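PDB 6XHH: JSC1_58120g3 from [Leptolyngbya] sp. JSC-1, which binds a bilin chromophore in its GAF domain and probably serves as a far-red-absorbing cyanobacteriochrome photoreceptor in light signalling. Local coordinates for residues T39-R44 against G49-E54; R80-Q85 against Q138-L143; A151-H154 against A158-Q161. All coordinates share one frame; numbering follows the deposited sequence.

Contact 1: residues T39-R44 against G49-E54; sequences TIYKFR and GDFITE. With M1V (mesobiliverdin IX(alpha)), chain C.
On the pocket face of a beta hairpin from the antiparallel GAF sheet, the Y41 ring lies between protein and chromophore: D50 N sits off-centre over one face, and the bilin carbons CAD and CMD lie over the opposite one. The edge of the Y41 ring in turn points at the face of F51, a T-shaped pair with centroids 5.5 Å apart and planes at 73°. T39 CB meets the F51 ring at its edge, and F51 CE1 comes to 3.2 Å from CBD of the bilin. These rings suit their places because they give the D-ring end of the bilin an apolar wall. With CG anti to the backbone N (chi1 167°), the Y41 ring is carried over G49, which has no CB to stand in its way; its hydroxyl is hydrogen-bonded to the carbonyl of W68.

Along the hairpin, K42 and D50 exchange both backbone hydrogen bonds. Farther along, the register slips by one residue: I52 N and T53 N both donate to I40 O, a classic beta bulge that leaves I52 CG1 packed on K42 CB at 3.5 Å. On the face away from the chromophore, the branched apolar I40 packs on F22 and T26 of helix 18-33, with T53 on F22 and S23.

Beside the turn, R44 holds D50 through two nitrogens, NE to OD2 at 2.9 Å and NH2 to OD1 at 3.0 Å, with guanidinium and carboxylate planes 24° apart. The second charge partner of R44 is E69. D50 OD2 also accepts from a water, 2.8 Å away, whose other proton goes to K42 O.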
loop_
_atom_site.group_PDB
_atom_site.type_symbol
_atom_site.label_atom_id
_atom_site.label_comp_id
_atom_site.label_asym_id
_atom_site.label_seq_id
_atom_site.Cartn_x
_atom_site.Cartn_y
_atom_site.Cartn_z
ATOM N N THR A 39 -1.300 -5.211 2.902
ATOM C CA THR A 39 -2.645 -4.896 3.351
ATOM C C THR A 39 -3.408 -4.119 2.287
ATOM O O THR A 39 -2.837 -3.347 1.504
ATOM C CB THR A 39 -2.661 -4.049 4.644
ATOM O OG1 THR A 39 -2.007 -2.786 4.413
ATOM C CG2 THR A 39 -1.973 -4.757 5.768
ATOM N N ILE A 40 -4.723 -4.303 2.307
ATOM C CA ILE A 40 -5.666 -3.437 1.618
ATOM C C ILE A 40 -6.455 -2.694 2.679
ATOM O O ILE A 40 -7.048 -3.311 3.578
ATOM C CB ILE A 40 -6.594 -4.234 0.683
ATOM C CG1 ILE A 40 -5.770 -4.848 -0.453
ATOM C CG2 ILE A 40 -7.684 -3.331 0.109
ATOM C CD1 ILE A 40 -6.473 -6.006 -1.177
ATOM N N TYR A 41 -6.447 -1.368 2.577
ATOM C CA TYR A 41 -7.029 -0.467 3.556
ATOM C C TYR A 41 -8.024 0.424 2.840
ATOM O O TYR A 41 -7.714 0.986 1.780
ATOM C CB TYR A 41 -5.910 0.346 4.205
ATOM C CG TYR A 41 -6.238 1.560 5.042
ATOM C CD1 TYR A 41 -6.434 2.797 4.444
ATOM C CD2 TYR A 41 -6.199 1.498 6.425
ATOM C CE1 TYR A 41 -6.651 3.938 5.196
ATOM C CE2 TYR A 41 -6.418 2.637 7.204
ATOM C CZ TYR A 41 -6.636 3.852 6.573
ATOM O OH TYR A 41 -6.847 4.975 7.337
ATOM N N LYS A 42 -9.226 0.515 3.392
ATOM C CA LYS A 42 -10.312 1.260 2.776
ATOM C C LYS A 42 -10.539 2.584 3.495
ATOM O O LYS A 42 -10.717 2.610 4.719
ATOM C CB LYS A 42 -11.594 0.432 2.788
ATOM C CG LYS A 42 -12.794 1.176 2.240
ATOM C CD LYS A 42 -14.009 0.260 2.171
ATOM C CE LYS A 42 -15.156 0.997 1.492
ATOM N NZ LYS A 42 -16.386 0.183 1.304
ATOM N N PHE A 43 -10.557 3.671 2.732
ATOM C CA PHE A 43 -10.867 4.977 3.295
ATOM C C PHE A 43 -12.335 5.082 3.694
ATOM O O PHE A 43 -13.234 4.663 2.957
ATOM C CB PHE A 43 -10.556 6.084 2.297
ATOM C CG PHE A 43 -9.112 6.460 2.218
ATOM C CD1 PHE A 43 -8.392 6.800 3.351
ATOM C CD2 PHE A 43 -8.477 6.482 0.980
ATOM C CE1 PHE A 43 -7.049 7.161 3.250
ATOM C CE2 PHE A 43 -7.136 6.824 0.868
ATOM C CZ PHE A 43 -6.426 7.177 2.007
ATOM N N ARG A 44 -12.572 5.668 4.861
ATOM C CA ARG A 44 -13.883 6.192 5.201
ATOM C C ARG A 44 -14.089 7.522 4.490
ATOM O O ARG A 44 -13.207 8.029 3.790
ATOM C CB ARG A 44 -14.017 6.383 6.709
ATOM C CG ARG A 44 -13.554 5.221 7.546
ATOM C CD ARG A 44 -13.661 5.570 9.022
ATOM N NE ARG A 44 -12.958 4.587 9.833
ATOM C CZ ARG A 44 -12.545 4.804 11.075
ATOM N NH1 ARG A 44 -12.752 5.983 11.649
ATOM N NH2 ARG A 44 -11.890 3.855 11.721
ATOM N N GLY A 49 -9.671 5.445 8.032
ATOM C CA GLY A 49 -9.831 4.214 7.275
ATOM C C GLY A 49 -9.573 2.982 8.114
ATOM O O GLY A 49 -9.158 3.059 9.275
ATOM N N ASP A 50 -9.831 1.830 7.495
ATOM C CA ASP A 50 -9.812 0.543 8.175
ATOM C C ASP A 50 -9.113 -0.509 7.324
ATOM O O ASP A 50 -9.195 -0.489 6.094
ATOM C CB ASP A 50 -11.240 0.082 8.497
ATOM C CG ASP A 50 -12.014 1.128 9.275
ATOM O OD1 ASP A 50 -11.898 1.121 10.515
ATOM O OD2 ASP A 50 -12.695 1.975 8.648
ATOM N N PHE A 51 -8.403 -1.416 7.993
ATOM C CA PHE A 51 -7.775 -2.544 7.310
ATOM C C PHE A 51 -8.832 -3.579 6.913
ATOM O O PHE A 51 -9.516 -4.139 7.781
ATOM C CB PHE A 51 -6.726 -3.187 8.216
ATOM C CG PHE A 51 -5.546 -2.314 8.496
ATOM C CD1 PHE A 51 -4.472 -2.279 7.615
ATOM C CD2 PHE A 51 -5.504 -1.529 9.637
ATOM C CE1 PHE A 51 -3.372 -1.484 7.878
ATOM C CE2 PHE A 51 -4.417 -0.710 9.901
ATOM C CZ PHE A 51 -3.342 -0.696 9.032
ATOM N N ILE A 52 -8.931 -3.875 5.618
ATOM C CA ILE A 52 -9.934 -4.801 5.099
ATOM C C ILE A 52 -9.377 -6.204 4.908
ATOM O O ILE A 52 -10.041 -7.188 5.241
ATOM C CB ILE A 52 -10.504 -4.262 3.771
ATOM C CG1 ILE A 52 -11.035 -2.853 3.978
ATOM C CG2 ILE A 52 -11.572 -5.211 3.216
ATOM C CD1 ILE A 52 -12.094 -2.761 5.023
ATOM N N THR A 53 -8.179 -6.311 4.339
ATOM C CA THR A 53 -7.573 -7.588 3.998
ATOM C C THR A 53 -6.075 -7.514 4.233
ATOM O O THR A 53 -5.452 -6.460 4.054
ATOM C CB THR A 53 -7.843 -7.968 2.534
ATOM O OG1 THR A 53 -9.240 -7.860 2.290
ATOM C CG2 THR A 53 -7.425 -9.410 2.263
ATOM N N GLU A 54 -5.489 -8.644 4.611
ATOM C CA GLU A 54 -4.058 -8.674 4.821
ATOM C C GLU A 54 -3.521 -10.062 4.526
ATOM O O GLU A 54 -4.243 -11.061 4.606
ATOM C CB GLU A 54 -3.712 -8.256 6.252
ATOM C CG GLU A 54 -4.023 -9.318 7.286
ATOM C CD GLU A 54 -4.003 -8.781 8.702
ATOM O OE1 GLU A 54 -4.977 -9.016 9.452
ATOM O OE2 GLU A 54 -3.010 -8.112 9.065
HETATM O OA M1V C . -1.555 8.581 12.821
HETATM C C1A M1V C . -1.009 9.674 12.810
HETATM N NA M1V C . -0.446 10.222 11.726
HETATM C C2A M1V C . -0.887 10.542 13.914
HETATM C CMA M1V C . -1.395 10.276 15.312
HETATM C C3A M1V C . -0.209 11.682 13.490
HETATM C CAA M1V C . 0.160 12.866 14.302
HETATM C CBA M1V C . -0.496 14.149 13.789
HETATM C C4A M1V C . 0.086 11.473 12.055
HETATM C CHA M1V C . 0.731 12.379 11.258
HETATM C C1B M1V C . 1.080 12.320 9.835
HETATM C C2B M1V C . 1.818 13.360 9.212
HETATM C CMB M1V C . 2.343 14.601 9.892
HETATM C C3B M1V C . 1.977 13.020 7.902
HETATM C CAB M1V C . 2.711 13.824 6.844
HETATM C CBB M1V C . 4.054 13.153 6.507
HETATM C CGB M1V C . 5.009 13.257 7.676
HETATM O O2B M1V C . 5.468 14.376 8.010
HETATM O O1B M1V C . 5.358 12.246 8.326
HETATM N NB M1V C . 0.797 11.386 8.913
HETATM C C4B M1V C . 1.317 11.767 7.726
HETATM C CHB M1V C . 1.276 11.127 6.478
HETATM C C1C M1V C . 0.882 9.836 6.097
HETATM C C2C M1V C . 1.212 9.287 4.851
HETATM C CAC M1V C . 1.946 10.024 3.751
HETATM C CBC M1V C . 0.826 10.859 3.069
HETATM C CGC M1V C . 1.304 12.032 2.224
HETATM O O2C M1V C . 2.526 12.261 2.078
HETATM O O1C M1V C . 0.478 12.798 1.666
HETATM C C3C M1V C . 0.666 8.006 4.809
HETATM C CMC M1V C . 0.783 7.060 3.646
HETATM N NC M1V C . 0.172 8.898 6.815
HETATM C C4C M1V C . 0.033 7.770 6.047
HETATM C CHC M1V C . -0.697 6.660 6.562
HETATM C C1D M1V C . -0.830 5.378 6.087
HETATM C C2D M1V C . -2.029 4.614 6.088
HETATM C CMD M1V C . -3.379 5.098 6.559
HETATM N ND M1V C . 0.190 4.577 5.592
HETATM C C4D M1V C . -0.337 3.378 5.263
HETATM O OD M1V C . 0.332 2.455 4.796
HETATM C C3D M1V C . -1.736 3.392 5.568
HETATM C CAD M1V C . -2.717 2.270 5.339
HETATM C CBD M1V C . -2.520 1.209 6.399
HETATM O O HOH W 1 -13.034 1.782 5.923
#

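Contact 2: residues R80-Q85 against Q138-L143; sequences RFQQNQ and QKLWGL. With M1V (mesobiliverdin IX(alpha)), chain C; EDO (1,2-ethanediol), chain F.
The L143 methyl CD2 stands over the face of the F81 ring in the wall of the bilin pocket, where the 3-10 turn 80-82 of the GAF domain settles on strand 139-148. From CB, which touches L140 CD2 at 3.8 Å, the F81 side chain runs between strand and chromophore. Its CG meets L143 CD2, and this methyl stands 3.5 Å from the ring centroid, 9° off the normal, a centred CH-pi contact. R80 CG lies over the opposite face. At the far end CE2 and CZ both reach the bilin methyl CMC, each at 3.4 Å, so a flat hydrocarbon ring suits a slot bounded by methyl groups. L143 serves two partners by branching: while CD2 rests on the F81 ring, CD1 packs on C3D and C2D of the bilin D ring.

R80, just before F81, holds a propionate of the bilin through its backbone N to O1C and its NE to O2C, the latter at 2.8 Å. Its NH2 is salt-bridged to E96. The amide of Q82 lies on L140 CD2, its NE2 hydrogen-bonded to the carbonyl of Q77. A water finishes the join, giving a proton to Q82 OE1 at 2.8 Å and accepting one from L140 N at 3.0 Å.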
loop_
_atom_site.group_PDB
_atom_site.type_symbol
_atom_site.label_atom_id
_atom_site.label_comp_id
_atom_site.label_asym_id
_atom_site.label_seq_id
_atom_site.Cartn_x
_atom_site.Cartn_y
_atom_site.Cartn_z
ATOM N N ARG A 80 -1.210 13.099 -0.721
ATOM C CA ARG A 80 -0.630 12.911 -2.042
ATOM C C ARG A 80 -1.354 11.848 -2.853
ATOM O O ARG A 80 -1.183 11.803 -4.079
ATOM C CB ARG A 80 0.842 12.522 -1.913
ATOM C CG ARG A 80 1.042 11.135 -1.278
ATOM C CD ARG A 80 2.504 10.688 -1.300
ATOM N NE ARG A 80 3.369 11.558 -0.496
ATOM C CZ ARG A 80 4.693 11.630 -0.645
ATOM N NH1 ARG A 80 5.311 10.887 -1.555
ATOM N NH2 ARG A 80 5.398 12.454 0.101
ATOM N N PHE A 81 -2.156 10.998 -2.208
ATOM C CA PHE A 81 -2.775 9.906 -2.948
ATOM C C PHE A 81 -3.862 10.406 -3.891
ATOM O O PHE A 81 -4.196 9.709 -4.866
ATOM C CB PHE A 81 -3.300 8.856 -1.964
ATOM C CG PHE A 81 -2.210 8.231 -1.151
ATOM C CD1 PHE A 81 -1.265 7.419 -1.765
ATOM C CD2 PHE A 81 -2.083 8.495 0.213
ATOM C CE1 PHE A 81 -0.226 6.870 -1.037
ATOM C CE2 PHE A 81 -1.048 7.933 0.943
ATOM C CZ PHE A 81 -0.117 7.121 0.320
ATOM N N GLN A 82 -4.374 11.624 -3.661
ATOM C CA GLN A 82 -5.331 12.188 -4.607
ATOM C C GLN A 82 -4.683 12.449 -5.957
ATOM O O GLN A 82 -5.371 12.441 -6.981
ATOM C CB GLN A 82 -5.944 13.475 -4.055
ATOM C CG GLN A 82 -6.875 13.282 -2.848
ATOM C CD GLN A 82 -8.227 12.661 -3.211
ATOM O OE1 GLN A 82 -8.499 12.345 -4.376
ATOM N NE2 GLN A 82 -9.089 12.509 -2.206
ATOM N N GLN A 83 -3.369 12.666 -5.977
ATOM C CA GLN A 83 -2.602 12.820 -7.205
ATOM C C GLN A 83 -1.939 11.513 -7.636
ATOM O O GLN A 83 -1.083 11.522 -8.524
ATOM C CB GLN A 83 -1.547 13.916 -7.028
ATOM C CG GLN A 83 -2.121 15.325 -7.016
ATOM C CD GLN A 83 -2.930 15.628 -5.779
ATOM O OE1 GLN A 83 -2.460 15.455 -4.650
ATOM N NE2 GLN A 83 -4.162 16.084 -5.980
ATOM N N ASN A 84 -2.320 10.392 -7.018
ATOM C CA ASN A 84 -1.713 9.082 -7.289
ATOM C C ASN A 84 -0.191 9.112 -7.165
ATOM O O ASN A 84 0.534 8.493 -7.954
ATOM C CB ASN A 84 -2.117 8.539 -8.657
ATOM C CG ASN A 84 -1.840 7.056 -8.775
ATOM O OD1 ASN A 84 -1.642 6.375 -7.757
ATOM N ND2 ASN A 84 -1.800 6.547 -10.003
ATOM N N GLN A 85 0.298 9.813 -6.148
ATOM C CA GLN A 85 1.713 9.709 -5.821
ATOM C C GLN A 85 1.920 8.615 -4.770
ATOM O O GLN A 85 1.112 8.489 -3.839
ATOM C CB GLN A 85 2.241 11.045 -5.307
ATOM C CG GLN A 85 2.243 12.131 -6.378
ATOM C CD GLN A 85 3.302 13.192 -6.121
ATOM O OE1 GLN A 85 4.453 12.877 -5.795
ATOM N NE2 GLN A 85 2.918 14.457 -6.263
ATOM N N GLN A 138 -11.963 7.409 -11.034
ATOM C CA GLN A 138 -11.122 8.500 -10.555
ATOM C C GLN A 138 -11.442 8.864 -9.102
ATOM O O GLN A 138 -11.129 9.972 -8.653
ATOM C CB GLN A 138 -11.225 9.717 -11.490
ATOM C CG GLN A 138 -10.036 10.720 -11.377
ATOM C CD GLN A 138 -9.354 11.096 -12.711
ATOM O OE1 GLN A 138 -8.832 10.237 -13.415
ATOM N NE2 GLN A 138 -9.315 12.397 -13.023
ATOM N N LYS A 139 -12.036 7.942 -8.346
ATOM C CA LYS A 139 -12.315 8.156 -6.928
ATOM C C LYS A 139 -11.269 7.428 -6.085
ATOM O O LYS A 139 -11.075 6.215 -6.239
ATOM C CB LYS A 139 -13.720 7.674 -6.568
ATOM C CG LYS A 139 -13.987 7.616 -5.072
ATOM C CD LYS A 139 -14.576 6.273 -4.665
ATOM C CE LYS A 139 -14.721 6.156 -3.160
ATOM N NZ LYS A 139 -15.740 7.101 -2.620
ATOM N N LEU A 140 -10.603 8.162 -5.193
ATOM C CA LEU A 140 -9.634 7.568 -4.275
ATOM C C LEU A 140 -10.374 6.712 -3.250
ATOM O O LEU A 140 -11.127 7.231 -2.421
ATOM C CB LEU A 140 -8.818 8.664 -3.596
ATOM C CG LEU A 140 -7.742 8.215 -2.604
ATOM C CD1 LEU A 140 -6.748 7.290 -3.273
ATOM C CD2 LEU A 140 -7.011 9.418 -1.949
ATOM N N TRP A 141 -10.165 5.396 -3.310
ATOM C CA TRP A 141 -10.921 4.422 -2.538
ATOM C C TRP A 141 -10.182 3.944 -1.296
ATOM O O TRP A 141 -10.801 3.728 -0.243
ATOM C CB TRP A 141 -11.257 3.226 -3.440
ATOM C CG TRP A 141 -12.034 2.114 -2.789
ATOM C CD1 TRP A 141 -13.393 1.929 -2.814
ATOM C CD2 TRP A 141 -11.499 1.035 -1.998
ATOM N NE1 TRP A 141 -13.727 0.790 -2.114
ATOM C CE2 TRP A 141 -12.588 0.230 -1.598
ATOM C CE3 TRP A 141 -10.206 0.660 -1.613
ATOM C CZ2 TRP A 141 -12.420 -0.916 -0.812
ATOM C CZ3 TRP A 141 -10.045 -0.479 -0.833
ATOM C CH2 TRP A 141 -11.145 -1.254 -0.449
ATOM N N GLY A 142 -8.876 3.764 -1.402
ATOM C CA GLY A 142 -8.116 3.212 -0.299
ATOM C C GLY A 142 -6.650 3.150 -0.647
ATOM O O GLY A 142 -6.187 3.838 -1.561
ATOM N N LEU A 143 -5.923 2.317 0.101
ATOM C CA LEU A 143 -4.482 2.183 -0.044
ATOM C C LEU A 143 -4.079 0.720 -0.067
ATOM O O LEU A 143 -4.627 -0.096 0.686
ATOM C CB LEU A 143 -3.745 2.893 1.107
ATOM C CG LEU A 143 -4.077 4.368 1.342
ATOM C CD1 LEU A 143 -3.470 4.867 2.655
ATOM C CD2 LEU A 143 -3.586 5.198 0.177
HETATM O OA M1V C . -1.555 8.581 12.821
HETATM C C1A M1V C . -1.009 9.674 12.810
HETATM N NA M1V C . -0.446 10.222 11.726
HETATM C C2A M1V C . -0.887 10.542 13.914
HETATM C CMA M1V C . -1.395 10.276 15.312
HETATM C C3A M1V C . -0.209 11.682 13.490
HETATM C CAA M1V C . 0.160 12.866 14.302
HETATM C CBA M1V C . -0.496 14.149 13.789
HETATM C C4A M1V C . 0.086 11.473 12.055
HETATM C CHA M1V C . 0.731 12.379 11.258
HETATM C C1B M1V C . 1.080 12.320 9.835
HETATM C C2B M1V C . 1.818 13.360 9.212
HETATM C CMB M1V C . 2.343 14.601 9.892
HETATM C C3B M1V C . 1.977 13.020 7.902
HETATM C CAB M1V C . 2.711 13.824 6.844
HETATM C CBB M1V C . 4.054 13.153 6.507
HETATM C CGB M1V C . 5.009 13.257 7.676
HETATM O O2B M1V C . 5.468 14.376 8.010
HETATM O O1B M1V C . 5.358 12.246 8.326
HETATM N NB M1V C . 0.797 11.386 8.913
HETATM C C4B M1V C . 1.317 11.767 7.726
HETATM C CHB M1V C . 1.276 11.127 6.478
HETATM C C1C M1V C . 0.882 9.836 6.097
HETATM C C2C M1V C . 1.212 9.287 4.851
HETATM C CAC M1V C . 1.946 10.024 3.751
HETATM C CBC M1V C . 0.826 10.859 3.069
HETATM C CGC M1V C . 1.304 12.032 2.224
HETATM O O2C M1V C . 2.526 12.261 2.078
HETATM O O1C M1V C . 0.478 12.798 1.666
HETATM C C3C M1V C . 0.666 8.006 4.809
HETATM C CMC M1V C . 0.783 7.060 3.646
HETATM N NC M1V C . 0.172 8.898 6.815
HETATM C C4C M1V C . 0.033 7.770 6.047
HETATM C CHC M1V C . -0.697 6.660 6.562
HETATM C C1D M1V C . -0.830 5.378 6.087
HETATM C C2D M1V C . -2.029 4.614 6.088
HETATM C CMD M1V C . -3.379 5.098 6.559
HETATM N ND M1V C . 0.190 4.577 5.592
HETATM C C4D M1V C . -0.337 3.378 5.263
HETATM O OD M1V C . 0.332 2.455 4.796
HETATM C C3D M1V C . -1.736 3.392 5.568
HETATM C CAD M1V C . -2.717 2.270 5.339
HETATM C CBD M1V C . -2.520 1.209 6.399
HETATM C C1 EDO F . -9.278 7.325 -13.898
HETATM O O1 EDO F . -7.856 7.458 -13.863
HETATM C C2 EDO F . -9.617 5.856 -14.123
HETATM O O2 EDO F . -10.965 5.742 -14.585
HETATM O O HOH W 2 -10.902 11.153 -5.000
#

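Contact 3: residues A151-H154 against A158-Q161; sequences APRH and AEVQ. With EDO (1,2-ethanediol), chain E.
R153 reaches across to E159 in the first turn of helix 157-178, and the two side chains approach from opposite directions. Within A158-Q161 the contact rests on this single glutamate. At E159, chi1 of -67° sets CG beside the backbone N and the chain runs on extended, so that the carboxylate is held well off the helix. R153 takes it end-on: NH1 gives to OE1 at 3.0 Å, and NH2 gives to OE2 at 3.2 Å. A third, weak bond runs from NH1 to OE2. The acid lies at the edge of the guanidinium, but the two planes are turned 39° apart, and NH2 meets OE2 from above the carboxylate plane. Arginine suits this place because its N-H groups also serve other partners: NH2 binds the carbonyl of F33, and NE binds O1 of an ethanediol, probably from the crystallisation liquor, at 3.1 Å. An acid suits the first turn, since the nearby helix N-terminus probably favours its negative charge; the backbone N of E159 is itself hydrogen-bonded to D156 OD1. V160, next in sequence, turns from the loop segment to pack on P86 and W99, and Q161 also lies on W99. The whole is a local salt bridge tying the loop after strand 139-148 to the N-terminal part of the long C-terminal helix of the GAF domain.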
loop_
_atom_site.group_PDB
_atom_site.type_symbol
_atom_site.label_atom_id
_atom_site.label_comp_id
_atom_site.label_asym_id
_atom_site.label_seq_id
_atom_site.Cartn_x
_atom_site.Cartn_y
_atom_site.Cartn_z
ATOM N N ALA A 151 12.625 -5.368 9.973
ATOM C CA ALA A 151 13.841 -4.722 9.496
ATOM C C ALA A 151 13.450 -3.715 8.422
ATOM O O ALA A 151 12.387 -3.832 7.823
ATOM C CB ALA A 151 14.823 -5.751 8.918
ATOM N N PRO A 152 14.314 -2.729 8.161
ATOM C CA PRO A 152 14.160 -1.918 6.947
ATOM C C PRO A 152 14.274 -2.783 5.703
ATOM O O PRO A 152 14.833 -3.882 5.713
ATOM C CB PRO A 152 15.330 -0.923 7.026
ATOM C CG PRO A 152 15.785 -0.955 8.449
ATOM C CD PRO A 152 15.479 -2.317 8.959
ATOM N N ARG A 153 13.755 -2.258 4.600
ATOM C CA ARG A 153 13.891 -2.937 3.325
ATOM C C ARG A 153 13.926 -1.874 2.251
ATOM O O ARG A 153 13.160 -0.912 2.316
ATOM C CB ARG A 153 12.735 -3.896 3.068
ATOM C CG ARG A 153 12.869 -4.678 1.772
ATOM C CD ARG A 153 11.503 -4.978 1.250
ATOM N NE ARG A 153 11.440 -6.019 0.225
ATOM C CZ ARG A 153 11.460 -5.792 -1.081
ATOM N NH1 ARG A 153 11.631 -4.562 -1.543
ATOM N NH2 ARG A 153 11.333 -6.805 -1.924
ATOM N N HIS A 154 14.828 -2.041 1.290
ATOM C CA HIS A 154 14.953 -1.079 0.209
ATOM C C HIS A 154 13.875 -1.329 -0.835
ATOM O O HIS A 154 13.703 -2.460 -1.293
ATOM C CB HIS A 154 16.338 -1.186 -0.426
ATOM C CG HIS A 154 16.483 -0.386 -1.671
ATOM N ND1 HIS A 154 16.324 0.983 -1.695
ATOM C CD2 HIS A 154 16.807 -0.751 -2.930
ATOM C CE1 HIS A 154 16.520 1.423 -2.926
ATOM N NE2 HIS A 154 16.813 0.392 -3.695
ATOM N N ALA A 158 10.887 0.054 -9.704
ATOM C CA ALA A 158 10.133 -0.986 -10.403
ATOM C C ALA A 158 9.137 -1.684 -9.477
ATOM O O ALA A 158 8.029 -2.030 -9.894
ATOM C CB ALA A 158 11.089 -2.005 -11.029
ATOM N N GLU A 159 9.513 -1.911 -8.215
ATOM C CA GLU A 159 8.555 -2.445 -7.254
ATOM C C GLU A 159 7.412 -1.475 -6.997
ATOM O O GLU A 159 6.254 -1.885 -6.869
ATOM C CB GLU A 159 9.262 -2.767 -5.941
ATOM C CG GLU A 159 10.229 -3.893 -6.088
ATOM C CD GLU A 159 11.071 -4.070 -4.849
ATOM O OE1 GLU A 159 11.279 -3.087 -4.122
ATOM O OE2 GLU A 159 11.553 -5.183 -4.630
ATOM N N VAL A 160 7.716 -0.185 -6.888
ATOM C CA VAL A 160 6.644 0.780 -6.654
ATOM C C VAL A 160 5.715 0.836 -7.862
ATOM O O VAL A 160 4.485 0.898 -7.725
ATOM C CB VAL A 160 7.246 2.162 -6.321
ATOM C CG1 VAL A 160 6.144 3.159 -6.060
ATOM C CG2 VAL A 160 8.171 2.065 -5.111
ATOM N N GLN A 161 6.284 0.787 -9.064
ATOM C CA GLN A 161 5.452 0.758 -10.259
ATOM C C GLN A 161 4.578 -0.488 -10.293
ATOM O O GLN A 161 3.379 -0.402 -10.595
ATOM C CB GLN A 161 6.334 0.860 -11.508
ATOM C CG GLN A 161 6.710 2.295 -11.828
ATOM C CD GLN A 161 8.156 2.485 -12.265
ATOM O OE1 GLN A 161 8.816 1.552 -12.721
ATOM N NE2 GLN A 161 8.652 3.710 -12.121
HETATM C C1 EDO E . 13.587 -8.632 1.178
HETATM O O1 EDO E . 12.195 -8.936 0.994
HETATM C C2 EDO E . 14.170 -9.486 2.306
HETATM O O2 EDO E . 13.732 -10.844 2.129
HETATM O O HOH W 3 14.490 -3.591 -3.756
#

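Overall arrangement
The three contacts follow one another along the chain, and all fall in the GAF domain. Contacts 1 and 2 have centres 14 Å apart and share the six-stranded antiparallel sheet, in which strands 37-43 and 139-148 are neighbours: Y41 O lies 2.8 Å from L143 N. Both touch the bilin, so hairpin and 3-10 turn build parts of one chromophore pocket. Contact 3 lies about 20 Å from each of the others, centre to centre, and on the opposite side of the chain's centre from contact 1. It joins the loop after strand 139-148 to the start of helix 157-178, linking the sheet that supports the chromophore to the C-terminal helix.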